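Local coordinates for 16S rRNA processing protein (Pseudomonas aeruginosa, PDB 2F1L) that probably serves as an accessory factor in late assembly of the 30S ribosomal subunit, aiding efficient processing of 16S rRNA, at residues S40-L48 with Y164-I172. Numbering follows the deposited sequence. Where two conformers were deposited one is given.
Sequences SFTDPLDNL and YTGQCVLSI. With GOL (glycerol), chain F.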
loop_
_atom_site.group_PDB
_atom_site.type_symbol
_atom_site.label_atom_id
_atom_site.label_comp_id
_atom_site.label_asym_id
_atom_site.label_seq_id
_atom_site.Cartn_x
_atom_site.Cartn_y
_atom_site.Cartn_z
ATOM N N SER A 40 9.862 -3.592 -7.132
ATOM C CA SER A 40 10.269 -3.929 -5.762
ATOM C C SER A 40 9.076 -4.200 -4.875
ATOM O O SER A 40 8.113 -3.481 -4.948
ATOM C CB SER A 40 11.053 -2.789 -5.152
ATOM O OG SER A 40 11.169 -2.972 -3.763
ATOM N N PHE A 41 9.167 -5.200 -4.013
ATOM C CA PHE A 41 8.086 -5.553 -3.086
ATOM C C PHE A 41 8.415 -5.228 -1.619
ATOM O O PHE A 41 7.696 -5.654 -0.655
ATOM C CB PHE A 41 7.753 -7.057 -3.241
ATOM C CG PHE A 41 7.443 -7.476 -4.664
ATOM C CD1 PHE A 41 6.737 -6.630 -5.517
ATOM C CD2 PHE A 41 7.810 -8.731 -5.129
ATOM C CE1 PHE A 41 6.471 -7.002 -6.830
ATOM C CE2 PHE A 41 7.551 -9.119 -6.452
ATOM C CZ PHE A 41 6.871 -8.259 -7.292
ATOM N N THR A 42 9.495 -4.490 -1.444
ATOM C CA THR A 42 10.009 -4.152 -0.128
ATOM C C THR A 42 9.353 -2.865 0.403
ATOM O O THR A 42 8.787 -2.088 -0.348
ATOM C CB THR A 42 11.539 -3.946 -0.159
ATOM O OG1 THR A 42 11.888 -2.832 -1.023
ATOM C CG2 THR A 42 12.215 -5.196 -0.685
ATOM N N ASP A 43 9.414 -2.697 1.723
ATOM C CA ASP A 43 8.974 -1.497 2.377
ATOM C C ASP A 43 10.159 -1.024 3.187
ATOM O O ASP A 43 10.646 -1.759 3.999
ATOM C CB ASP A 43 7.830 -1.827 3.323
ATOM C CG ASP A 43 7.259 -0.612 3.966
ATOM O OD1 ASP A 43 7.734 0.513 3.647
ATOM O OD2 ASP A 43 6.322 -0.798 4.784
ATOM N N PRO A 44 10.694 0.179 2.904
ATOM C CA PRO A 44 10.495 1.177 1.878
ATOM C C PRO A 44 10.736 0.590 0.509
ATOM O O PRO A 44 11.449 -0.422 0.393
ATOM C CB PRO A 44 11.636 2.157 2.144
ATOM C CG PRO A 44 11.940 2.019 3.562
ATOM C CD PRO A 44 11.759 0.590 3.833
ATOM N N LEU A 45 10.231 1.252 -0.534
ATOM C CA LEU A 45 10.448 0.741 -1.878
ATOM C C LEU A 45 11.924 0.461 -2.201
ATOM O O LEU A 45 12.235 -0.489 -2.931
ATOM C CB LEU A 45 9.890 1.698 -2.919
ATOM C CG LEU A 45 9.631 1.145 -4.329
ATOM C CD1 LEU A 45 8.635 0.040 -4.297
ATOM C CD2 LEU A 45 9.112 2.268 -5.210
ATOM N N ASP A 46 12.838 1.280 -1.683
ATOM C CA ASP A 46 14.223 1.216 -2.170
ATOM C C ASP A 46 15.062 0.223 -1.406
ATOM O O ASP A 46 16.220 0.063 -1.671
ATOM C CB ASP A 46 14.891 2.599 -2.169
ATOM C CG ASP A 46 15.149 3.122 -0.797
ATOM O OD1 ASP A 46 14.820 2.409 0.170
ATOM O OD2 ASP A 46 15.648 4.267 -0.690
ATOM N N ASN A 47 14.437 -0.457 -0.473
ATOM C CA ASN A 47 15.090 -1.357 0.405
ATOM C C ASN A 47 15.618 -2.576 -0.310
ATOM O O ASN A 47 16.595 -3.160 0.094
ATOM C CB ASN A 47 14.095 -1.764 1.477
ATOM C CG ASN A 47 14.726 -2.592 2.545
ATOM O OD1 ASN A 47 15.707 -2.173 3.124
ATOM N ND2 ASN A 47 14.193 -3.793 2.793
ATOM N N LEU A 48 14.965 -2.949 -1.397
ATOM C CA LEU A 48 15.500 -3.956 -2.292
ATOM C C LEU A 48 16.987 -3.752 -2.613
ATOM O O LEU A 48 17.724 -4.710 -2.737
ATOM C CB LEU A 48 14.678 -3.966 -3.579
ATOM C CG LEU A 48 15.115 -4.936 -4.681
ATOM C CD1 LEU A 48 15.093 -6.316 -4.144
ATOM C CD2 LEU A 48 14.213 -4.879 -5.826
ATOM N N TYR A 164 2.095 2.882 5.921
ATOM C CA TYR A 164 3.511 2.486 5.947
ATOM C C TYR A 164 3.635 1.254 5.064
ATOM O O TYR A 164 3.554 0.112 5.535
ATOM C CB TYR A 164 4.003 2.187 7.383
ATOM C CG TYR A 164 5.472 1.849 7.421
ATOM C CD1 TYR A 164 6.437 2.833 7.364
ATOM C CD2 TYR A 164 5.894 0.537 7.451
ATOM C CE1 TYR A 164 7.794 2.524 7.363
ATOM C CE2 TYR A 164 7.222 0.217 7.432
ATOM C CZ TYR A 164 8.178 1.215 7.395
ATOM O OH TYR A 164 9.520 0.859 7.389
ATOM N N THR A 165 3.754 1.505 3.775
ATOM C CA THR A 165 3.989 0.473 2.763
ATOM C C THR A 165 4.920 1.069 1.713
ATOM O O THR A 165 5.051 2.290 1.618
ATOM C CB THR A 165 2.716 0.119 2.012
ATOM O OG1 THR A 165 2.266 1.267 1.266
ATOM C CG2 THR A 165 1.637 -0.308 2.966
ATOM N N GLY A 166 5.510 0.212 0.897
ATOM C CA GLY A 166 6.425 0.630 -0.165
ATOM C C GLY A 166 5.767 1.350 -1.338
ATOM O O GLY A 166 6.442 2.066 -2.071
ATOM N N GLN A 167 4.462 1.157 -1.540
ATOM C CA GLN A 167 3.783 1.940 -2.528
ATOM C C GLN A 167 3.834 3.401 -2.134
ATOM O O GLN A 167 3.730 4.311 -3.010
ATOM C CB GLN A 167 2.321 1.478 -2.673
ATOM C CG GLN A 167 1.584 2.166 -3.815
ATOM C CD GLN A 167 0.205 1.605 -4.106
ATOM O OE1 GLN A 167 -0.502 2.161 -4.937
ATOM N NE2 GLN A 167 -0.178 0.510 -3.456
ATOM N N CYS A 168 3.967 3.621 -0.818
ATOM C CA CYS A 168 3.982 4.958 -0.236
ATOM C C CYS A 168 5.373 5.441 0.217
ATOM O O CYS A 168 5.842 6.541 -0.161
ATOM C CB CYS A 168 3.038 5.026 0.951
ATOM S SG CYS A 168 3.017 6.688 1.684
ATOM N N VAL A 169 6.022 4.636 1.052
ATOM C CA VAL A 169 7.325 5.027 1.618
ATOM C C VAL A 169 8.399 4.614 0.650
ATOM O O VAL A 169 8.619 3.428 0.446
ATOM C CB VAL A 169 7.593 4.364 2.991
ATOM C CG1 VAL A 169 9.003 4.761 3.515
ATOM C CG2 VAL A 169 6.543 4.787 3.968
ATOM N N LEU A 170 9.086 5.571 0.059
ATOM C CA LEU A 170 10.110 5.213 -0.939
ATOM C C LEU A 170 11.506 5.024 -0.327
ATOM O O LEU A 170 12.265 4.145 -0.760
ATOM C CB LEU A 170 10.181 6.292 -2.029
ATOM C CG LEU A 170 8.842 6.655 -2.671
ATOM C CD1 LEU A 170 9.047 7.508 -3.853
ATOM C CD2 LEU A 170 8.104 5.393 -3.065
ATOM N N SER A 171 11.852 5.889 0.625
ATOM C CA SER A 171 13.204 5.936 1.164
ATOM C C SER A 171 13.119 6.521 2.560
ATOM O O SER A 171 12.385 7.464 2.782
ATOM C CB SER A 171 14.104 6.861 0.318
ATOM O OG SER A 171 14.134 6.503 -1.057
ATOM N N ILE A 172 13.883 5.988 3.492
ATOM C CA ILE A 172 13.944 6.533 4.854
ATOM C C ILE A 172 15.402 6.782 5.165
ATOM O O ILE A 172 16.200 5.868 5.086
ATOM C CB ILE A 172 13.401 5.524 5.884
ATOM C CG1 ILE A 172 11.941 5.263 5.616
ATOM C CG2 ILE A 172 13.614 6.021 7.292
ATOM C CD1 ILE A 172 11.292 4.237 6.588
HETATM C C1 GOL F . 16.467 3.069 2.870
HETATM O O1 GOL F . 15.180 3.638 2.835
HETATM C C2 GOL F . 16.500 1.900 3.840
HETATM O O2 GOL F . 17.782 1.330 3.907
HETATM C C3 GOL F . 15.536 0.823 3.384
HETATM O O3 GOL F . 14.969 0.244 4.542
#
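The carboxylate of Asp-46 is gripped at both oxygens: Ser-171 OG donates to Asp-46 OD2 at 2.7 Å, from well above the carboxylate plane, while O1 of a glycerol, probably from the crystallisation liquor, donates to Asp-46 OD1. The same glycerol O1 accepts from Ile-172 N at 2.8 Å in a nearly straight bond, bridging the carboxylate to the backbone of strand 169-173. With a chi1 of 69°, CG of Asp-46 is tucked between its own backbone N and carbonyl carbon, which sets the face of the carboxylate against Leu-170 O, 3.1 Å from CG, a close approach of acceptors and not a bond between them.

Two successive amides of the loop dock on two successive carbonyls of the strand: Leu-45 N reaches Val-169 O at 2.9 Å, and Asp-46 N reaches Leu-170 O at 3.1 Å. Pro-44, preceded by a cis peptide bond, sets its ring against the strand, CB meeting Val-169 CG1 and CG resting 3.8 Å from Ile-172 CD1. Leu-45 and Leu-170 lie alongside each other, their CD2 methyls 3.9 Å apart. Gly-166, lacking a side chain, lets its CA come within 3.6 Å of Thr-42 O.

The loop has its own bracing: Ser-40 OG accepts from Thr-42 N in an ST turn and donates to Leu-45 O, whereas Thr-42 OG1 donates to Pro-44 O. Leu-170 and Ser-171 both face Arg-180 in a classic beta bulge. The contact thus joins the loop after strand 35-40 of the RimM N-terminal domain to strand 169-173, an outermost strand of its sheet within this chain, and the loop before it, in the PRC-barrel domain: an interdomain interface in the two-domain RimM architecture.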